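Local coordinates for protein E1 (Kluyveromyces marxianus, PDB 3VX6) that acts as an E1-like enzyme that activates the ubiquitin-like proteins ATG8 and ATG12 for their conjugation in autophagy and cytoplasm-to-vacuole transport, at residues A[111-123]-A[176-190]. Numbering follows the deposited sequence.
Sequences RGLENDLNEIISF and IIACVISGVIQKATP
N118 lays its carboxamide against the start of strand 177-181 and meets both backbone polar atoms of I177. OD1 accepts from I177 N at 2.7 Å, the donor tilted from the carbonyl plane, and takes a weak bond from I176 N. ND2 faces I177 O, but at an implausibly short 2.4 Å, so the detail of that bond is doubtful. Asparagine suits this place chiefly because its short amide brings an acceptor to the strand's backbone N-H. With CG anti to its carbonyl carbon (chi1 -80°), the amide swings out from the 3-10 turn 117-120 toward the strand. One residue earlier, L117 N donates to A188 O at 3.1 Å. The small methyl of A188 lets the leucine's CB and CG pack close beside that carbonyl, and L117 CB also meets I177 CG2. Past the 3-10 segment, I121 CD1 rests on I177 CD1 at 3.6 Å; F201 of strand 198-202 touches both isoleucines, and L193 of helix 190-195 touches L117.

D116, itself against A188, positions N118 from behind. Its short carboxylate reaches two residues on, OD1 using the anti lone pair for N118 N at 2.6 Å and closing an Asx turn. OD1 also takes N118 ND2 on the syn side, 34° out of the carboxylate plane, which restrains the amide's rotation. A water donates to I177 O, accepts from A188 N and reaches D116 OD2 weakly. With alanine in place of D116, N118 N and ND2 would probably lose their shared acceptor, and the amide could turn more freely against I177.

The contact thus ties the connection between helix 97-114 and strand 123-130 to the 177-186 hairpin, linking two mixed sheets through directional backbone recognition backed by a small aliphatic core.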
ATOM      1  N   ARG A 111       9.137  -5.882   8.451  1.00 47.51           N
ATOM      2  CA  ARG A 111       8.181  -6.949   8.174  1.00 49.21           C
ATOM      3  C   ARG A 111       8.410  -7.680   6.860  1.00 48.69           C
ATOM      4  O   ARG A 111       8.238  -8.887   6.793  1.00 49.64           O
ATOM      5  CB  ARG A 111       6.748  -6.407   8.237  1.00 50.51           C
ATOM      6  CG  ARG A 111       6.376  -5.999   9.641  1.00 55.82           C
ATOM      7  CD  ARG A 111       4.921  -5.624   9.836  1.00 60.48           C
ATOM      8  NE  ARG A 111       4.628  -5.596  11.270  1.00 66.35           N
ATOM      9  CZ  ARG A 111       4.508  -6.688  12.030  1.00 68.97           C
ATOM     10  NH1 ARG A 111       4.641  -7.896  11.492  1.00 69.84           N
ATOM     11  NH2 ARG A 111       4.283  -6.576  13.334  1.00 69.74           N
ATOM     12  N   GLY A 112       8.816  -6.961   5.823  1.00 48.74           N
ATOM     13  CA  GLY A 112       9.042  -7.602   4.541  1.00 49.21           C
ATOM     14  C   GLY A 112      10.261  -8.504   4.494  1.00 49.99           C
ATOM     15  O   GLY A 112      10.243  -9.562   3.854  1.00 47.91           O
ATOM     16  N   LEU A 113      11.332  -8.091   5.162  1.00 51.62           N
ATOM     17  CA  LEU A 113      12.545  -8.888   5.159  1.00 53.73           C
ATOM     18  C   LEU A 113      12.597  -9.938   6.264  1.00 54.36           C
ATOM     19  O   LEU A 113      13.565 -10.690   6.368  1.00 55.59           O
ATOM     20  CB  LEU A 113      13.786  -7.976   5.190  1.00 54.35           C
ATOM     21  CG  LEU A 113      13.935  -6.894   6.256  1.00 56.04           C
ATOM     22  CD1 LEU A 113      14.334  -7.543   7.575  1.00 57.60           C
ATOM     23  CD2 LEU A 113      14.991  -5.883   5.824  1.00 54.57           C
ATOM     24  N   GLU A 114      11.558 -10.012   7.084  1.00 53.89           N
ATOM     25  CA  GLU A 114      11.552 -11.025   8.124  1.00 55.37           C
ATOM     26  C   GLU A 114      10.326 -11.931   8.067  1.00 55.05           C
ATOM     27  O   GLU A 114      10.315 -12.984   8.700  1.00 56.21           O
ATOM     28  CB  GLU A 114      11.665 -10.393   9.525  1.00 58.05           C
ATOM     29  CG  GLU A 114      10.533  -9.440   9.910  1.00 64.06           C
ATOM     30  CD  GLU A 114      10.567  -9.014  11.385  1.00 66.44           C
ATOM     31  OE1 GLU A 114      11.674  -8.777  11.926  1.00 66.98           O
ATOM     32  OE2 GLU A 114       9.479  -8.899  11.998  1.00 67.80           O
ATOM     33  N   ASN A 115       9.308 -11.551   7.297  1.00 53.38           N
ATOM     34  CA  ASN A 115       8.095 -12.361   7.232  1.00 51.50           C
ATOM     35  C   ASN A 115       7.615 -12.704   5.830  1.00 50.19           C
ATOM     36  O   ASN A 115       7.832 -13.807   5.335  1.00 49.65           O
ATOM     37  CB  ASN A 115       6.954 -11.668   7.988  1.00 52.23           C
ATOM     38  CG  ASN A 115       7.367 -11.200   9.377  1.00 56.09           C
ATOM     39  OD1 ASN A 115       7.999 -11.939  10.134  1.00 56.98           O
ATOM     40  ND2 ASN A 115       6.997  -9.967   9.724  1.00 57.38           N
ATOM     41  N   ASP A 116       6.941 -11.751   5.202  1.00 49.04           N
ATOM     42  CA  ASP A 116       6.393 -11.948   3.868  1.00 47.24           C
ATOM     43  C   ASP A 116       6.355 -10.576   3.217  1.00 46.27           C
ATOM     44  O   ASP A 116       6.194  -9.566   3.909  1.00 46.16           O
ATOM     45  CB  ASP A 116       4.976 -12.530   3.988  1.00 47.59           C
ATOM     46  CG  ASP A 116       4.381 -12.948   2.648  1.00 48.92           C
ATOM     47  OD1 ASP A 116       4.175 -12.079   1.771  1.00 49.49           O
ATOM     48  OD2 ASP A 116       4.105 -14.156   2.475  1.00 50.51           O
ATOM     49  N   LEU A 117       6.522 -10.528   1.897  1.00 44.23           N
ATOM     50  CA  LEU A 117       6.480  -9.251   1.201  1.00 44.44           C
ATOM     51  C   LEU A 117       5.078  -8.650   1.255  1.00 44.07           C
ATOM     52  O   LEU A 117       4.915  -7.434   1.213  1.00 45.18           O
ATOM     53  CB  LEU A 117       6.907  -9.399  -0.260  1.00 43.46           C
ATOM     54  CG  LEU A 117       8.321  -9.897  -0.513  1.00 42.47           C
ATOM     55  CD1 LEU A 117       8.623  -9.706  -1.970  1.00 42.31           C
ATOM     56  CD2 LEU A 117       9.315  -9.147   0.356  1.00 41.71           C
ATOM     57  N   ASN A 118       4.059  -9.490   1.343  1.00 42.82           N
ATOM     58  CA  ASN A 118       2.710  -8.959   1.407  1.00 42.34           C
ATOM     59  C   ASN A 118       2.613  -7.952   2.532  1.00 41.77           C
ATOM     60  O   ASN A 118       1.837  -7.010   2.456  1.00 42.55           O
ATOM     61  CB  ASN A 118       1.695 -10.069   1.656  1.00 41.44           C
ATOM     62  CG  ASN A 118       1.351 -10.838   0.397  1.00 40.68           C
ATOM     63  OD1 ASN A 118       0.572 -10.368  -0.449  1.00 41.66           O
ATOM     64  ND2 ASN A 118       1.935 -12.022   0.253  1.00 42.55           N
ATOM     65  N   GLU A 119       3.409  -8.144   3.573  1.00 41.59           N
ATOM     66  CA  GLU A 119       3.357  -7.246   4.715  1.00 41.65           C
ATOM     67  C   GLU A 119       3.913  -5.859   4.495  1.00 41.46           C
ATOM     68  O   GLU A 119       3.683  -4.969   5.313  1.00 42.75           O
ATOM     69  CB  GLU A 119       4.063  -7.867   5.913  1.00 42.87           C
ATOM     70  CG  GLU A 119       3.411  -9.122   6.413  1.00 46.62           C
ATOM     71  CD  GLU A 119       4.006  -9.586   7.721  1.00 51.01           C
ATOM     72  OE1 GLU A 119       3.895 -10.792   8.010  1.00 53.33           O
ATOM     73  OE2 GLU A 119       4.572  -8.746   8.467  1.00 53.64           O
ATOM     74  N   ILE A 120       4.647  -5.662   3.410  1.00 40.86           N
ATOM     75  CA  ILE A 120       5.225  -4.350   3.144  1.00 40.80           C
ATOM     76  C   ILE A 120       4.179  -3.378   2.619  1.00 41.03           C
ATOM     77  O   ILE A 120       4.430  -2.174   2.524  1.00 40.63           O
ATOM     78  CB  ILE A 120       6.350  -4.437   2.121  1.00 40.05           C
ATOM     79  CG1 ILE A 120       5.768  -4.839   0.767  1.00 39.66           C
ATOM     80  CG2 ILE A 120       7.403  -5.414   2.608  1.00 40.51           C
ATOM     81  CD1 ILE A 120       6.782  -5.101  -0.280  1.00 40.74           C
ATOM     82  N   ILE A 121       3.006  -3.908   2.287  1.00 41.76           N
ATOM     83  CA  ILE A 121       1.916  -3.098   1.761  1.00 42.83           C
ATOM     84  C   ILE A 121       0.848  -2.812   2.792  1.00 40.89           C
ATOM     85  O   ILE A 121       0.290  -3.727   3.387  1.00 42.78           O
ATOM     86  CB  ILE A 121       1.231  -3.781   0.555  1.00 44.98           C
ATOM     87  CG1 ILE A 121       2.167  -3.752  -0.649  1.00 45.17           C
ATOM     88  CG2 ILE A 121      -0.101  -3.085   0.241  1.00 43.72           C
ATOM     89  CD1 ILE A 121       1.569  -4.351  -1.883  1.00 46.50           C
ATOM     90  N   SER A 122       0.567  -1.532   2.987  1.00 38.89           N
ATOM     91  CA  SER A 122      -0.451  -1.113   3.930  1.00 37.97           C
ATOM     92  C   SER A 122      -0.814   0.352   3.714  1.00 38.45           C
ATOM     93  O   SER A 122      -0.181   1.058   2.939  1.00 39.44           O
ATOM     94  CB  SER A 122       0.051  -1.313   5.353  1.00 35.84           C
ATOM     95  OG  SER A 122      -0.995  -1.122   6.277  1.00 36.70           O
ATOM     96  N   PHE A 123      -1.865   0.806   4.372  1.00 39.30           N
ATOM     97  CA  PHE A 123      -2.221   2.203   4.262  1.00 39.75           C
ATOM     98  C   PHE A 123      -2.475   2.713   5.658  1.00 39.25           C
ATOM     99  O   PHE A 123      -2.959   1.989   6.524  1.00 38.55           O
ATOM    100  CB  PHE A 123      -3.439   2.427   3.373  1.00 40.27           C
ATOM    101  CG  PHE A 123      -4.704   1.860   3.912  1.00 40.96           C
ATOM    102  CD1 PHE A 123      -4.962   0.499   3.827  1.00 40.49           C
ATOM    103  CD2 PHE A 123      -5.682   2.703   4.433  1.00 41.71           C
ATOM    104  CE1 PHE A 123      -6.182  -0.018   4.247  1.00 42.27           C
ATOM    105  CE2 PHE A 123      -6.905   2.201   4.857  1.00 42.06           C
ATOM    106  CZ  PHE A 123      -7.160   0.840   4.763  1.00 42.84           C
ATOM    107  N   ILE A 176      -1.707 -10.774  -2.393  1.00 43.89           N
ATOM    108  CA  ILE A 176      -1.511  -9.761  -3.420  1.00 42.32           C
ATOM    109  C   ILE A 176      -0.051  -9.764  -3.886  1.00 40.57           C
ATOM    110  O   ILE A 176       0.288  -9.216  -4.934  1.00 40.62           O
ATOM    111  CB  ILE A 176      -2.024  -8.352  -2.917  1.00 41.60           C
ATOM    112  CG1 ILE A 176      -1.187  -7.218  -3.488  1.00 40.88           C
ATOM    113  CG2 ILE A 176      -2.016  -8.292  -1.408  1.00 43.69           C
ATOM    114  CD1 ILE A 176      -0.032  -6.867  -2.626  1.00 40.59           C
ATOM    115  N   ILE A 177       0.800 -10.419  -3.107  1.00 39.53           N
ATOM    116  CA  ILE A 177       2.213 -10.557  -3.434  1.00 38.34           C
ATOM    117  C   ILE A 177       2.653 -11.996  -3.134  1.00 38.84           C
ATOM    118  O   ILE A 177       2.338 -12.557  -2.081  1.00 39.41           O
ATOM    119  CB  ILE A 177       3.114  -9.615  -2.610  1.00 37.33           C
ATOM    120  CG1 ILE A 177       2.869  -8.157  -2.984  1.00 35.95           C
ATOM    121  CG2 ILE A 177       4.583  -9.944  -2.890  1.00 38.94           C
ATOM    122  CD1 ILE A 177       3.742  -7.187  -2.200  1.00 33.95           C
ATOM    123  N   ALA A 178       3.362 -12.599  -4.074  1.00 38.35           N
ATOM    124  CA  ALA A 178       3.854 -13.955  -3.897  1.00 39.92           C
ATOM    125  C   ALA A 178       5.158 -14.054  -4.674  1.00 41.33           C
ATOM    126  O   ALA A 178       5.648 -13.058  -5.213  1.00 42.38           O
ATOM    127  CB  ALA A 178       2.834 -14.968  -4.428  1.00 37.36           C
ATOM    128  N   CYS A 179       5.740 -15.239  -4.713  1.00 41.79           N
ATOM    129  CA  CYS A 179       6.959 -15.409  -5.468  1.00 43.69           C
ATOM    130  C   CYS A 179       6.846 -16.723  -6.202  1.00 44.55           C
ATOM    131  O   CYS A 179       5.884 -17.468  -6.016  1.00 44.33           O
ATOM    132  CB  CYS A 179       8.193 -15.391  -4.556  1.00 45.14           C
ATOM    133  SG  CYS A 179       8.432 -16.832  -3.499  1.00 50.01           S
ATOM    134  N   VAL A 180       7.811 -16.996  -7.068  1.00 45.87           N
ATOM    135  CA  VAL A 180       7.789 -18.229  -7.824  1.00 45.16           C
ATOM    136  C   VAL A 180       9.082 -18.979  -7.549  1.00 45.44           C
ATOM    137  O   VAL A 180      10.164 -18.397  -7.576  1.00 46.61           O
ATOM    138  CB  VAL A 180       7.643 -17.946  -9.321  1.00 44.06           C
ATOM    139  CG1 VAL A 180       7.288 -19.224 -10.047  1.00 45.12           C
ATOM    140  CG2 VAL A 180       6.570 -16.894  -9.549  1.00 44.03           C
ATOM    141  N   ILE A 181       8.955 -20.264  -7.236  1.00 44.98           N
ATOM    142  CA  ILE A 181      10.105 -21.111  -6.948  1.00 43.42           C
ATOM    143  C   ILE A 181       9.941 -22.403  -7.727  1.00 43.64           C
ATOM    144  O   ILE A 181       9.093 -23.239  -7.408  1.00 44.02           O
ATOM    145  CB  ILE A 181      10.204 -21.444  -5.455  1.00 42.23           C
ATOM    146  CG1 ILE A 181      10.279 -20.155  -4.640  1.00 40.22           C
ATOM    147  CG2 ILE A 181      11.429 -22.317  -5.204  1.00 41.85           C
ATOM    148  CD1 ILE A 181      10.643 -20.379  -3.203  1.00 38.90           C
ATOM    149  N   SER A 182      10.750 -22.557  -8.762  1.00 43.93           N
ATOM    150  CA  SER A 182      10.677 -23.739  -9.601  1.00 45.02           C
ATOM    151  C   SER A 182       9.339 -23.808 -10.320  1.00 45.01           C
ATOM    152  O   SER A 182       8.746 -24.878 -10.440  1.00 46.97           O
ATOM    153  CB  SER A 182      10.886 -25.011  -8.776  1.00 44.19           C
ATOM    154  OG  SER A 182      12.196 -25.060  -8.239  1.00 45.60           O
ATOM    155  N   GLY A 183       8.863 -22.656 -10.781  1.00 44.43           N
ATOM    156  CA  GLY A 183       7.620 -22.617 -11.530  1.00 42.61           C
ATOM    157  C   GLY A 183       6.351 -22.641 -10.723  1.00 42.69           C
ATOM    158  O   GLY A 183       5.278 -22.430 -11.275  1.00 42.85           O
ATOM    159  N   VAL A 184       6.459 -22.897  -9.426  1.00 42.94           N
ATOM    160  CA  VAL A 184       5.274 -22.939  -8.581  1.00 44.18           C
ATOM    161  C   VAL A 184       5.211 -21.725  -7.651  1.00 44.93           C
ATOM    162  O   VAL A 184       6.203 -21.338  -7.035  1.00 44.63           O
ATOM    163  CB  VAL A 184       5.220 -24.259  -7.746  1.00 43.61           C
ATOM    164  CG1 VAL A 184       5.518 -25.435  -8.648  1.00 44.16           C
ATOM    165  CG2 VAL A 184       6.216 -24.229  -6.605  1.00 43.57           C
ATOM    166  N   ILE A 185       4.033 -21.116  -7.572  1.00 46.40           N
ATOM    167  CA  ILE A 185       3.820 -19.956  -6.716  1.00 46.85           C
ATOM    168  C   ILE A 185       4.013 -20.325  -5.256  1.00 45.83           C
ATOM    169  O   ILE A 185       3.415 -21.265  -4.761  1.00 44.56           O
ATOM    170  CB  ILE A 185       2.412 -19.380  -6.937  1.00 47.94           C
ATOM    171  CG1 ILE A 185       2.363 -18.760  -8.329  1.00 50.12           C
ATOM    172  CG2 ILE A 185       2.082 -18.337  -5.887  1.00 47.92           C
ATOM    173  CD1 ILE A 185       1.066 -18.126  -8.653  1.00 54.35           C
ATOM    174  N   GLN A 186       4.868 -19.572  -4.578  1.00 46.63           N
ATOM    175  CA  GLN A 186       5.179 -19.805  -3.175  1.00 47.55           C
ATOM    176  C   GLN A 186       5.086 -18.493  -2.387  1.00 48.46           C
ATOM    177  O   GLN A 186       5.202 -17.403  -2.956  1.00 47.55           O
ATOM    178  CB  GLN A 186       6.597 -20.378  -3.053  1.00 47.61           C
ATOM    179  CG  GLN A 186       6.811 -21.672  -3.807  1.00 48.72           C
ATOM    180  CD  GLN A 186       6.114 -22.842  -3.148  1.00 50.02           C
ATOM    181  OE1 GLN A 186       6.207 -23.977  -3.609  1.00 48.64           O
ATOM    182  NE2 GLN A 186       5.414 -22.570  -2.052  1.00 52.97           N
ATOM    183  N   LYS A 187       4.892 -18.595  -1.077  1.00 49.20           N
ATOM    184  CA  LYS A 187       4.793 -17.399  -0.254  1.00 51.05           C
ATOM    185  C   LYS A 187       6.060 -16.550  -0.372  1.00 50.90           C
ATOM    186  O   LYS A 187       7.175 -17.072  -0.381  1.00 49.46           O
ATOM    187  CB  LYS A 187       4.551 -17.786   1.206  1.00 53.63           C
ATOM    188  CG  LYS A 187       3.230 -18.503   1.428  1.00 55.26           C
ATOM    189  CD  LYS A 187       3.013 -18.849   2.887  1.00 57.46           C
ATOM    190  CE  LYS A 187       1.720 -19.635   3.046  1.00 59.06           C
ATOM    191  NZ  LYS A 187       1.509 -20.140   4.439  1.00 59.84           N
ATOM    192  N   ALA A 188       5.876 -15.237  -0.469  1.00 50.30           N
ATOM    193  CA  ALA A 188       6.995 -14.307  -0.587  1.00 50.10           C
ATOM    194  C   ALA A 188       7.777 -14.226   0.721  1.00 50.00           C
ATOM    195  O   ALA A 188       8.041 -13.142   1.236  1.00 51.78           O
ATOM    196  CB  ALA A 188       6.495 -12.931  -0.963  1.00 48.27           C
ATOM    197  N   THR A 189       8.144 -15.381   1.253  1.00 48.60           N
ATOM    198  CA  THR A 189       8.894 -15.444   2.487  1.00 46.81           C
ATOM    199  C   THR A 189      10.386 -15.155   2.251  1.00 46.80           C
ATOM    200  O   THR A 189      10.854 -15.127   1.111  1.00 47.01           O
ATOM    201  CB  THR A 189       8.653 -16.815   3.146  1.00 45.69           C
ATOM    202  OG1 THR A 189       9.024 -17.865   2.245  1.00 44.23           O
ATOM    203  CG2 THR A 189       7.185 -16.958   3.471  1.00 42.26           C
ATOM    204  N   PRO A 190      11.149 -14.908   3.325  1.00 46.99           N
ATOM    205  CA  PRO A 190      12.566 -14.626   3.096  1.00 48.43           C
ATOM    206  C   PRO A 190      13.354 -15.733   2.401  1.00 49.47           C
ATOM    207  O   PRO A 190      13.964 -15.489   1.352  1.00 52.19           O
ATOM    208  CB  PRO A 190      13.091 -14.316   4.498  1.00 47.40           C
ATOM    209  CG  PRO A 190      11.902 -13.685   5.166  1.00 46.71           C
ATOM    210  CD  PRO A 190      10.777 -14.610   4.717  1.00 46.76           C
TER
HETATM  211  O   HOH W   1       2.675 -15.055  -0.519  1.00 35.67           O